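PDB 5DE0: deferrochelatase from Vibrio cholerae, which binds heme b and, as a member of the dye-decolorizing (DyP-type) peroxidase family, probably uses it to carry out peroxidase chemistry. Local coordinates for residues E88-L99 with L278-F289. Residues are numbered along the deposited sequence; the frame is centred on the assembly and turned at random.
Sequences ETHAPSTDVDVL and LRFTKAVTGAYF
Phe289 presents one face of its ring to Leu99, whose CB stands 3.6 Å from the ring centroid and only 5° off the normal, a CH-pi contact. With CG anti to its own carbonyl carbon (chi1 -58°), the phenyl group lies across both Leu99 and Val96 at about a right angle. Val96 CG2 meets the ring edge in its plane, and Val96 CG1 approaches obliquely while also touching Ala287 CB at 3.6 Å. A flat aromatic can thus offer face and rim to two aliphatic side chains at once; Leu23 of strand 18-26 and Val176 of strand 172-181 also touch it.

Thr94 supplies the polar grip. Its N donates to Gly286 O over 2.8 Å, nearly straight and in the carbonyl plane, while its OG1 accepts from Gly286 N at 3.0 Å. OG1 reaches that amide because it sits anti to the carbonyl carbon (chi1 -47°), so one threonine binds both backbone polar groups of the glycine. Without a side chain, Gly286 lets Pro92 O come within 3.5 Å of its CA, in a CA-H...O contact.

Pro92, lacking an N-H, rests its ring on the backbone of Ala283, with CD 3.3 Å from Ala283 O. Waters join the two segments alongside: one links His90 O to Ala283 N, another Pro92 O to Thr285 O. Farther along, near solvent, the extended Lys282 forms a salt bridge with Glu88, its NZ 3.3 Å from Glu88 OE1 and above the carboxylate plane.

The contact joins the N- and C-terminal family regions, each contributing a four-stranded antiparallel sheet of order 2-3-1-4, the paired ferredoxin-like architecture of DyP-type peroxidases, with Leu278 near the heme.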
ATOM      1  N   GLU B  88      12.884 -24.344   6.376  1.00 43.95           N
ATOM      2  CA  GLU B  88      11.817 -23.922   5.475  1.00 43.11           C
ATOM      3  C   GLU B  88      10.467 -23.865   6.185  1.00 40.46           C
ATOM      4  O   GLU B  88       9.488 -23.363   5.636  1.00 40.05           O
ATOM      5  CB  GLU B  88      11.737 -24.865   4.272  1.00 45.16           C
ATOM      6  CG  GLU B  88      13.070 -25.105   3.578  1.00 47.30           C
ATOM      7  CD  GLU B  88      13.434 -24.004   2.604  1.00 48.74           C
ATOM      8  OE1 GLU B  88      12.653 -23.764   1.662  1.00 48.53           O
ATOM      9  OE2 GLU B  88      14.507 -23.388   2.774  1.00 50.59           O
ATOM     10  N   THR B  89      10.421 -24.388   7.407  1.00 40.56           N
ATOM     11  CA  THR B  89       9.209 -24.360   8.216  1.00 37.89           C
ATOM     12  C   THR B  89       9.530 -23.694   9.550  1.00 37.27           C
ATOM     13  O   THR B  89       9.508 -24.332  10.603  1.00 36.31           O
ATOM     14  CB  THR B  89       8.640 -25.777   8.451  1.00 37.26           C
ATOM     15  OG1 THR B  89       8.708 -26.530   7.233  1.00 37.65           O
ATOM     16  CG2 THR B  89       7.193 -25.708   8.920  1.00 34.49           C
ATOM     17  N   HIS B  90       9.839 -22.402   9.489  1.00 36.49           N
ATOM     18  CA  HIS B  90      10.325 -21.673  10.657  1.00 35.38           C
ATOM     19  C   HIS B  90       9.409 -20.512  11.045  1.00 32.98           C
ATOM     20  O   HIS B  90       8.917 -19.779  10.185  1.00 31.43           O
ATOM     21  CB  HIS B  90      11.745 -21.157  10.397  1.00 37.10           C
ATOM     22  CG  HIS B  90      12.395 -20.532  11.594  1.00 39.29           C
ATOM     23  ND1 HIS B  90      12.897 -19.248  11.583  1.00 34.31           N
ATOM     24  CD2 HIS B  90      12.633 -21.017  12.835  1.00 35.62           C
ATOM     25  CE1 HIS B  90      13.413 -18.968  12.767  1.00 34.36           C
ATOM     26  NE2 HIS B  90      13.266 -20.024  13.545  1.00 35.08           N
ATOM     27  N   ALA B  91       9.191 -20.355  12.348  1.00 31.99           N
ATOM     28  CA  ALA B  91       8.386 -19.259  12.874  1.00 31.23           C
ATOM     29  C   ALA B  91       9.249 -18.331  13.723  1.00 31.30           C
ATOM     30  O   ALA B  91       9.416 -18.558  14.920  1.00 32.33           O
ATOM     31  CB  ALA B  91       7.209 -19.795  13.687  1.00 29.95           C
ATOM     32  N   PRO B  92       9.800 -17.280  13.096  1.00 30.50           N
ATOM     33  CA  PRO B  92      10.697 -16.318  13.746  1.00 29.88           C
ATOM     34  C   PRO B  92      10.018 -15.532  14.866  1.00 28.49           C
ATOM     35  O   PRO B  92       8.798 -15.368  14.855  1.00 27.02           O
ATOM     36  CB  PRO B  92      11.098 -15.378  12.601  1.00 29.79           C
ATOM     37  CG  PRO B  92      10.815 -16.140  11.351  1.00 32.21           C
ATOM     38  CD  PRO B  92       9.621 -16.984  11.666  1.00 29.98           C
ATOM     39  N   SER B  93      10.810 -15.057  15.822  1.00 28.26           N
ATOM     40  CA  SER B  93      10.299 -14.207  16.893  1.00 27.21           C
ATOM     41  C   SER B  93      10.801 -12.779  16.715  1.00 26.29           C
ATOM     42  O   SER B  93      12.000 -12.551  16.554  1.00 27.24           O
ATOM     43  CB  SER B  93      10.714 -14.751  18.261  1.00 29.19           C
ATOM     44  OG  SER B  93      10.138 -13.992  19.312  1.00 32.43           O
ATOM     45  N   THR B  94       9.882 -11.819  16.741  1.00 25.32           N
ATOM     46  CA  THR B  94      10.236 -10.423  16.507  1.00 25.11           C
ATOM     47  C   THR B  94      10.376  -9.647  17.812  1.00 25.31           C
ATOM     48  O   THR B  94       9.525  -9.749  18.697  1.00 24.38           O
ATOM     49  CB  THR B  94       9.189  -9.716  15.621  1.00 24.21           C
ATOM     50  OG1 THR B  94       8.880 -10.536  14.488  1.00 23.02           O
ATOM     51  CG2 THR B  94       9.713  -8.372  15.143  1.00 24.51           C
ATOM     52  N   ASP B  95      11.453  -8.875  17.927  1.00 25.15           N
ATOM     53  CA  ASP B  95      11.635  -7.989  19.070  1.00 25.85           C
ATOM     54  C   ASP B  95      10.743  -6.762  18.900  1.00 24.94           C
ATOM     55  O   ASP B  95      11.065  -5.846  18.144  1.00 25.53           O
ATOM     56  CB  ASP B  95      13.104  -7.580  19.215  1.00 26.60           C
ATOM     57  CG  ASP B  95      13.355  -6.706  20.436  1.00 27.34           C
ATOM     58  OD1 ASP B  95      12.527  -6.722  21.370  1.00 27.11           O
ATOM     59  OD2 ASP B  95      14.391  -6.006  20.461  1.00 28.41           O
ATOM     60  N   VAL B  96       9.616  -6.756  19.607  1.00 24.12           N
ATOM     61  CA  VAL B  96       8.617  -5.704  19.455  1.00 24.19           C
ATOM     62  C   VAL B  96       7.904  -5.432  20.779  1.00 24.24           C
ATOM     63  O   VAL B  96       7.625  -6.356  21.542  1.00 23.33           O
ATOM     64  CB  VAL B  96       7.588  -6.079  18.358  1.00 23.89           C
ATOM     65  CG1 VAL B  96       7.040  -7.477  18.600  1.00 22.73           C
ATOM     66  CG2 VAL B  96       6.460  -5.056  18.281  1.00 22.31           C
ATOM     67  N   ASP B  97       7.627  -4.159  21.054  1.00 24.03           N
ATOM     68  CA  ASP B  97       6.968  -3.766  22.295  1.00 23.42           C
ATOM     69  C   ASP B  97       5.473  -3.500  22.123  1.00 22.32           C
ATOM     70  O   ASP B  97       4.677  -3.808  23.009  1.00 22.86           O
ATOM     71  CB  ASP B  97       7.628  -2.513  22.877  1.00 26.01           C
ATOM     72  CG  ASP B  97       9.063  -2.749  23.303  1.00 26.68           C
ATOM     73  OD1 ASP B  97       9.398  -3.897  23.661  1.00 25.73           O
ATOM     74  OD2 ASP B  97       9.855  -1.783  23.285  1.00 26.90           O
ATOM     75  N   VAL B  98       5.097  -2.908  20.993  1.00 21.74           N
ATOM     76  CA  VAL B  98       3.735  -2.409  20.812  1.00 21.17           C
ATOM     77  C   VAL B  98       3.139  -2.782  19.456  1.00 19.53           C
ATOM     78  O   VAL B  98       3.811  -2.715  18.427  1.00 21.02           O
ATOM     79  CB  VAL B  98       3.685  -0.864  20.970  1.00 21.55           C
ATOM     80  CG1 VAL B  98       2.288  -0.327  20.680  1.00 19.83           C
ATOM     81  CG2 VAL B  98       4.138  -0.452  22.363  1.00 21.87           C
ATOM     82  N   LEU B  99       1.871  -3.178  19.470  1.00 22.28           N
ATOM     83  CA  LEU B  99       1.109  -3.387  18.247  1.00 17.84           C
ATOM     84  C   LEU B  99       0.010  -2.334  18.113  1.00 17.27           C
ATOM     85  O   LEU B  99      -0.751  -2.092  19.051  1.00 17.74           O
ATOM     86  CB  LEU B  99       0.498  -4.794  18.222  1.00 19.22           C
ATOM     87  CG  LEU B  99      -0.618  -5.058  17.205  1.00 17.69           C
ATOM     88  CD1 LEU B  99      -0.129  -4.868  15.775  1.00 17.72           C
ATOM     89  CD2 LEU B  99      -1.199  -6.457  17.391  1.00 18.52           C
ATOM     90  N   LEU B 278       2.560 -24.381   4.615  1.00 31.09           N
ATOM     91  CA  LEU B 278       3.854 -23.767   4.899  1.00 31.34           C
ATOM     92  C   LEU B 278       4.917 -24.142   3.868  1.00 31.74           C
ATOM     93  O   LEU B 278       6.067 -23.717   3.969  1.00 31.55           O
ATOM     94  CB  LEU B 278       4.324 -24.155   6.300  1.00 31.20           C
ATOM     95  CG  LEU B 278       3.437 -23.635   7.434  1.00 30.07           C
ATOM     96  CD1 LEU B 278       3.938 -24.108   8.790  1.00 29.84           C
ATOM     97  CD2 LEU B 278       3.348 -22.114   7.393  1.00 29.42           C
ATOM     98  N   ARG B 279       4.528 -24.941   2.879  1.00 33.51           N
ATOM     99  CA  ARG B 279       5.405 -25.257   1.757  1.00 37.82           C
ATOM    100  C   ARG B 279       5.445 -24.099   0.771  1.00 32.71           C
ATOM    101  O   ARG B 279       6.365 -23.987  -0.038  1.00 31.82           O
ATOM    102  CB  ARG B 279       4.940 -26.529   1.043  1.00 34.42           C
ATOM    103  CG  ARG B 279       5.157 -27.809   1.822  1.00 35.18           C
ATOM    104  CD  ARG B 279       4.410 -28.957   1.166  1.00 36.49           C
ATOM    105  NE  ARG B 279       4.727 -29.075  -0.254  1.00 39.24           N
ATOM    106  CZ  ARG B 279       3.995 -29.757  -1.129  1.00 38.08           C
ATOM    107  NH1 ARG B 279       2.892 -30.379  -0.735  1.00 38.10           N
ATOM    108  NH2 ARG B 279       4.361 -29.811  -2.402  1.00 37.69           N
ATOM    109  N   PHE B 280       4.438 -23.236   0.849  1.00 30.78           N
ATOM    110  CA  PHE B 280       4.253 -22.187  -0.144  1.00 31.29           C
ATOM    111  C   PHE B 280       4.205 -20.795   0.481  1.00 30.08           C
ATOM    112  O   PHE B 280       3.955 -19.807  -0.208  1.00 29.47           O
ATOM    113  CB  PHE B 280       2.977 -22.451  -0.946  1.00 31.69           C
ATOM    114  CG  PHE B 280       2.895 -23.840  -1.507  1.00 32.47           C
ATOM    115  CD1 PHE B 280       3.490 -24.149  -2.718  1.00 33.49           C
ATOM    116  CD2 PHE B 280       2.228 -24.841  -0.819  1.00 32.66           C
ATOM    117  CE1 PHE B 280       3.419 -25.425  -3.237  1.00 34.08           C
ATOM    118  CE2 PHE B 280       2.150 -26.123  -1.334  1.00 33.89           C
ATOM    119  CZ  PHE B 280       2.748 -26.415  -2.545  1.00 33.85           C
ATOM    120  N   THR B 281       4.441 -20.725   1.786  1.00 29.79           N
ATOM    121  CA  THR B 281       4.512 -19.444   2.477  1.00 29.26           C
ATOM    122  C   THR B 281       5.428 -19.546   3.690  1.00 29.74           C
ATOM    123  O   THR B 281       5.623 -20.628   4.242  1.00 29.10           O
ATOM    124  CB  THR B 281       3.118 -18.949   2.922  1.00 27.69           C
ATOM    125  OG1 THR B 281       3.223 -17.623   3.455  1.00 27.13           O
ATOM    126  CG2 THR B 281       2.524 -19.873   3.975  1.00 28.09           C
ATOM    127  N   LYS B 282       6.002 -18.416   4.088  1.00 28.46           N
ATOM    128  CA  LYS B 282       6.924 -18.378   5.217  1.00 29.02           C
ATOM    129  C   LYS B 282       6.658 -17.170   6.110  1.00 32.81           C
ATOM    130  O   LYS B 282       6.465 -16.056   5.622  1.00 26.77           O
ATOM    131  CB  LYS B 282       8.375 -18.351   4.727  1.00 30.56           C
ATOM    132  CG  LYS B 282       8.796 -19.581   3.937  1.00 35.66           C
ATOM    133  CD  LYS B 282      10.228 -19.458   3.445  1.00 36.29           C
ATOM    134  CE  LYS B 282      10.660 -20.707   2.694  1.00 41.59           C
ATOM    135  NZ  LYS B 282      12.065 -20.602   2.211  1.00 48.00           N
ATOM    136  N   ALA B 283       6.653 -17.396   7.420  1.00 29.97           N
ATOM    137  CA  ALA B 283       6.497 -16.309   8.378  1.00 26.56           C
ATOM    138  C   ALA B 283       7.794 -15.517   8.487  1.00 25.66           C
ATOM    139  O   ALA B 283       8.872 -16.097   8.609  1.00 26.54           O
ATOM    140  CB  ALA B 283       6.082 -16.851   9.739  1.00 25.18           C
ATOM    141  N   VAL B 284       7.688 -14.193   8.439  1.00 24.33           N
ATOM    142  CA  VAL B 284       8.863 -13.331   8.522  1.00 23.76           C
ATOM    143  C   VAL B 284       8.865 -12.555   9.838  1.00 23.33           C
ATOM    144  O   VAL B 284       9.896 -12.040  10.272  1.00 22.47           O
ATOM    145  CB  VAL B 284       8.931 -12.352   7.325  1.00 24.04           C
ATOM    146  CG1 VAL B 284       7.943 -11.209   7.504  1.00 23.07           C
ATOM    147  CG2 VAL B 284      10.345 -11.820   7.144  1.00 25.65           C
ATOM    148  N   THR B 285       7.698 -12.481  10.473  1.00 23.59           N
ATOM    149  CA  THR B 285       7.576 -11.892  11.801  1.00 22.53           C
ATOM    150  C   THR B 285       6.735 -12.802  12.688  1.00 21.68           C
ATOM    151  O   THR B 285       6.055 -13.703  12.194  1.00 23.54           O
ATOM    152  CB  THR B 285       6.931 -10.492  11.763  1.00 21.92           C
ATOM    153  OG1 THR B 285       5.612 -10.586  11.211  1.00 21.26           O
ATOM    154  CG2 THR B 285       7.763  -9.529  10.930  1.00 22.62           C
ATOM    155  N   GLY B 286       6.787 -12.564  13.994  1.00 21.84           N
ATOM    156  CA  GLY B 286       6.004 -13.336  14.943  1.00 22.64           C
ATOM    157  C   GLY B 286       6.035 -12.700  16.319  1.00 21.45           C
ATOM    158  O   GLY B 286       7.109 -12.415  16.849  1.00 23.02           O
ATOM    159  N   ALA B 287       4.860 -12.481  16.904  1.00 21.25           N
ATOM    160  CA  ALA B 287       4.782 -11.813  18.197  1.00 21.35           C
ATOM    161  C   ALA B 287       3.465 -12.069  18.924  1.00 21.67           C
ATOM    162  O   ALA B 287       2.414 -12.212  18.301  1.00 19.59           O
ATOM    163  CB  ALA B 287       4.989 -10.321  18.021  1.00 20.80           C
ATOM    164  N   TYR B 288       3.541 -12.125  20.250  1.00 20.46           N
ATOM    165  CA  TYR B 288       2.359 -12.206  21.099  1.00 21.50           C
ATOM    166  C   TYR B 288       2.109 -10.862  21.771  1.00 20.23           C
ATOM    167  O   TYR B 288       3.050 -10.151  22.127  1.00 21.08           O
ATOM    168  CB  TYR B 288       2.518 -13.296  22.163  1.00 22.06           C
ATOM    169  CG  TYR B 288       2.288 -14.710  21.671  1.00 22.33           C
ATOM    170  CD1 TYR B 288       1.320 -14.987  20.716  1.00 22.93           C
ATOM    171  CD2 TYR B 288       3.035 -15.767  22.171  1.00 23.00           C
ATOM    172  CE1 TYR B 288       1.104 -16.281  20.272  1.00 21.41           C
ATOM    173  CE2 TYR B 288       2.830 -17.062  21.732  1.00 23.68           C
ATOM    174  CZ  TYR B 288       1.864 -17.314  20.784  1.00 22.45           C
ATOM    175  OH  TYR B 288       1.659 -18.603  20.345  1.00 24.78           O
ATOM    176  N   PHE B 289       0.839 -10.519  21.944  1.00 20.63           N
ATOM    177  CA  PHE B 289       0.458  -9.297  22.636  1.00 21.33           C
ATOM    178  C   PHE B 289      -0.752  -9.534  23.528  1.00 21.20           C
ATOM    179  O   PHE B 289      -1.370 -10.597  23.489  1.00 21.80           O
ATOM    180  CB  PHE B 289       0.128  -8.182  21.642  1.00 21.11           C
ATOM    181  CG  PHE B 289       1.250  -7.836  20.706  1.00 20.38           C
ATOM    182  CD1 PHE B 289       1.345  -8.448  19.468  1.00 19.88           C
ATOM    183  CD2 PHE B 289       2.195  -6.883  21.054  1.00 21.40           C
ATOM    184  CE1 PHE B 289       2.372  -8.123  18.598  1.00 19.67           C
ATOM    185  CE2 PHE B 289       3.222  -6.558  20.189  1.00 20.69           C
ATOM    186  CZ  PHE B 289       3.311  -7.179  18.961  1.00 20.31           C
TER
HETATM  187  O   HOH W   1       6.993 -19.957   8.501  1.00 28.94           O
HETATM  188  O   HOH W   2       6.602 -16.133  12.910  1.00 24.21           O
HETATM  189  O   HOH W   3       8.291 -11.690  20.015  1.00 24.74           O